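Local coordinates for NanU sialic acid binding protein (Bacteroides fragilis, PDB 4L7T), which probably binds sialic acid with high affinity at the outer membrane, as a SusD-family partner in sialic acid uptake, at residues K31-F36 and N125-E130. Numbering follows the deposited sequence.
Sequences KTEAQF and NYYLGE
Y127 reaches from helix 121-146 to the first turn of helix 33-48 and meets two residues there, E33 and F36. Its CB points at the other helix, and with CG anti to the carbonyl carbon (chi1 -77°) the ring extends the same way across the gap. The side chain also touches M109 of helix 99-115 and S37 and N40 of helix 33-48. CE2 is the first ring atom to meet the segment 31-36: it packs on F36 CB at 3.9 Å, an oblique apolar contact. Further out, CZ comes 3.7 Å from E33 OE2, and at the tip OH donates its proton to that same oxygen, with OH and OE2 2.7 Å apart. E33 gets there by bending. CG stands anti to the backbone N, and the turn at chi2 (-87°) brings the carboxylate to the edge of the tyrosine ring, near its plane. The two side chains cross at about a right angle, yet their flat groups lie only 15° apart; even so, the hydroxyl meets OE2 from above the carboxylate plane. The phenol of a buried residue is thus satisfied by an exposed acid. F36 turns its ring away from Y127, toward K112 and T113, and sets it edge-to-face with W30. Just before E33, T32 caps the helix: its OG1 accepts from Q35 N at 3.1 Å, while Q35 OE1 takes a weak bond from T32 N, completing a capping box. What results is helix-to-helix packing at a capped helix start, joining 33-48 to 121-146 alongside 99-115 in the helical, TPR-related part of the SusD fold.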
loop_
_atom_site.group_PDB
_atom_site.type_symbol
_atom_site.label_atom_id
_atom_site.label_comp_id
_atom_site.label_asym_id
_atom_site.label_seq_id
_atom_site.Cartn_x
_atom_site.Cartn_y
_atom_site.Cartn_z
ATOM N N LYS A 31 -5.300 -8.803 33.290
ATOM C CA LYS A 31 -4.896 -8.470 34.696
ATOM C C LYS A 31 -3.576 -7.754 34.791
ATOM O O LYS A 31 -3.282 -7.192 35.856
ATOM C CB LYS A 31 -4.732 -9.769 35.524
ATOM C CG LYS A 31 -5.987 -10.520 35.792
ATOM C CD LYS A 31 -7.004 -9.691 36.482
ATOM C CE LYS A 31 -8.230 -10.514 36.873
ATOM N NZ LYS A 31 -8.965 -9.851 37.979
ATOM N N THR A 32 -2.770 -7.749 33.731
ATOM C CA THR A 32 -1.404 -7.211 33.802
ATOM C C THR A 32 -1.161 -6.370 32.581
ATOM O O THR A 32 -1.787 -6.592 31.537
ATOM C CB THR A 32 -0.281 -8.272 33.902
ATOM O OG1 THR A 32 -0.169 -9.029 32.666
ATOM C CG2 THR A 32 -0.575 -9.275 35.035
ATOM N N GLU A 33 -0.276 -5.385 32.711
ATOM C CA GLU A 33 0.243 -4.711 31.516
ATOM C C GLU A 33 0.774 -5.699 30.432
ATOM O O GLU A 33 0.556 -5.469 29.195
ATOM C CB GLU A 33 1.378 -3.780 31.926
ATOM C CG GLU A 33 1.650 -2.739 30.828
ATOM C CD GLU A 33 2.607 -3.171 29.754
ATOM O OE1 GLU A 33 3.472 -4.102 29.943
ATOM O OE2 GLU A 33 2.502 -2.533 28.638
ATOM N N ALA A 34 1.479 -6.762 30.834
ATOM C CA ALA A 34 2.081 -7.676 29.863
ATOM C C ALA A 34 1.029 -8.353 28.996
ATOM O O ALA A 34 1.249 -8.551 27.791
ATOM C CB ALA A 34 2.958 -8.716 30.538
ATOM N N GLN A 35 -0.092 -8.676 29.593
ATOM C CA GLN A 35 -1.291 -9.138 28.813
ATOM C C GLN A 35 -1.821 -8.120 27.741
ATOM O O GLN A 35 -2.137 -8.540 26.584
ATOM C CB GLN A 35 -2.431 -9.564 29.761
ATOM C CG GLN A 35 -2.081 -10.885 30.534
ATOM C CD GLN A 35 -3.135 -11.187 31.609
ATOM O OE1 GLN A 35 -3.621 -10.307 32.299
ATOM N NE2 GLN A 35 -3.571 -12.477 31.666
ATOM N N PHE A 36 -1.965 -6.833 28.120
ATOM C CA PHE A 36 -2.402 -5.806 27.168
ATOM C C PHE A 36 -1.336 -5.704 26.062
ATOM O O PHE A 36 -1.696 -5.589 24.862
ATOM C CB PHE A 36 -2.552 -4.429 27.838
ATOM C CG PHE A 36 -3.868 -4.203 28.540
ATOM C CD1 PHE A 36 -4.983 -3.566 27.951
ATOM C CD2 PHE A 36 -4.000 -4.657 29.884
ATOM C CE1 PHE A 36 -6.170 -3.313 28.635
ATOM C CE2 PHE A 36 -5.147 -4.463 30.598
ATOM C CZ PHE A 36 -6.298 -3.815 29.994
ATOM N N ASN A 125 -2.905 5.398 27.267
ATOM C CA ASN A 125 -3.159 6.352 26.198
ATOM C C ASN A 125 -2.359 5.964 24.932
ATOM O O ASN A 125 -2.871 6.178 23.835
ATOM C CB ASN A 125 -2.879 7.775 26.689
ATOM C CG ASN A 125 -4.052 8.359 27.485
ATOM O OD1 ASN A 125 -5.202 8.023 27.260
ATOM N ND2 ASN A 125 -3.748 9.276 28.405
ATOM N N TYR A 126 -1.135 5.437 25.042
ATOM C CA TYR A 126 -0.418 5.037 23.853
ATOM C C TYR A 126 -1.182 3.885 23.178
ATOM O O TYR A 126 -1.282 3.856 21.924
ATOM C CB TYR A 126 0.987 4.633 24.186
ATOM C CG TYR A 126 1.869 4.691 23.007
ATOM C CD1 TYR A 126 2.584 5.839 22.737
ATOM C CD2 TYR A 126 1.963 3.602 22.132
ATOM C CE1 TYR A 126 3.409 5.889 21.616
ATOM C CE2 TYR A 126 2.771 3.642 20.994
ATOM C CZ TYR A 126 3.508 4.800 20.754
ATOM O OH TYR A 126 4.295 4.811 19.639
ATOM N N TYR A 127 -1.716 2.963 24.017
ATOM C CA TYR A 127 -2.462 1.856 23.373
ATOM C C TYR A 127 -3.680 2.396 22.656
ATOM O O TYR A 127 -4.027 1.868 21.579
ATOM C CB TYR A 127 -2.863 0.811 24.425
ATOM C CG TYR A 127 -1.724 -0.100 24.851
ATOM C CD1 TYR A 127 -0.846 -0.687 23.963
ATOM C CD2 TYR A 127 -1.555 -0.399 26.225
ATOM C CE1 TYR A 127 0.147 -1.539 24.342
ATOM C CE2 TYR A 127 -0.571 -1.231 26.641
ATOM C CZ TYR A 127 0.301 -1.823 25.743
ATOM O OH TYR A 127 1.348 -2.643 26.166
ATOM N N LEU A 128 -4.383 3.360 23.236
ATOM C CA LEU A 128 -5.530 3.969 22.596
ATOM C C LEU A 128 -5.124 4.714 21.322
ATOM O O LEU A 128 -5.791 4.670 20.289
ATOM C CB LEU A 128 -6.310 4.951 23.497
ATOM C CG LEU A 128 -6.902 4.217 24.728
ATOM C CD1 LEU A 128 -7.453 5.243 25.610
ATOM C CD2 LEU A 128 -8.043 3.207 24.228
ATOM N N GLY A 129 -4.000 5.398 21.365
ATOM C CA GLY A 129 -3.456 5.960 20.085
ATOM C C GLY A 129 -3.296 4.917 19.014
ATOM O O GLY A 129 -3.717 5.175 17.851
ATOM N N GLU A 130 -2.725 3.755 19.327
ATOM C CA GLU A 130 -2.512 2.725 18.316
ATOM C C GLU A 130 -3.852 2.149 17.842
ATOM O O GLU A 130 -4.064 1.933 16.629
ATOM C CB GLU A 130 -1.649 1.571 18.793
ATOM C CG GLU A 130 -0.219 2.083 19.175
ATOM C CD GLU A 130 0.715 1.003 19.484
ATOM O OE1 GLU A 130 0.459 0.418 20.558
ATOM O OE2 GLU A 130 1.750 0.763 18.816
#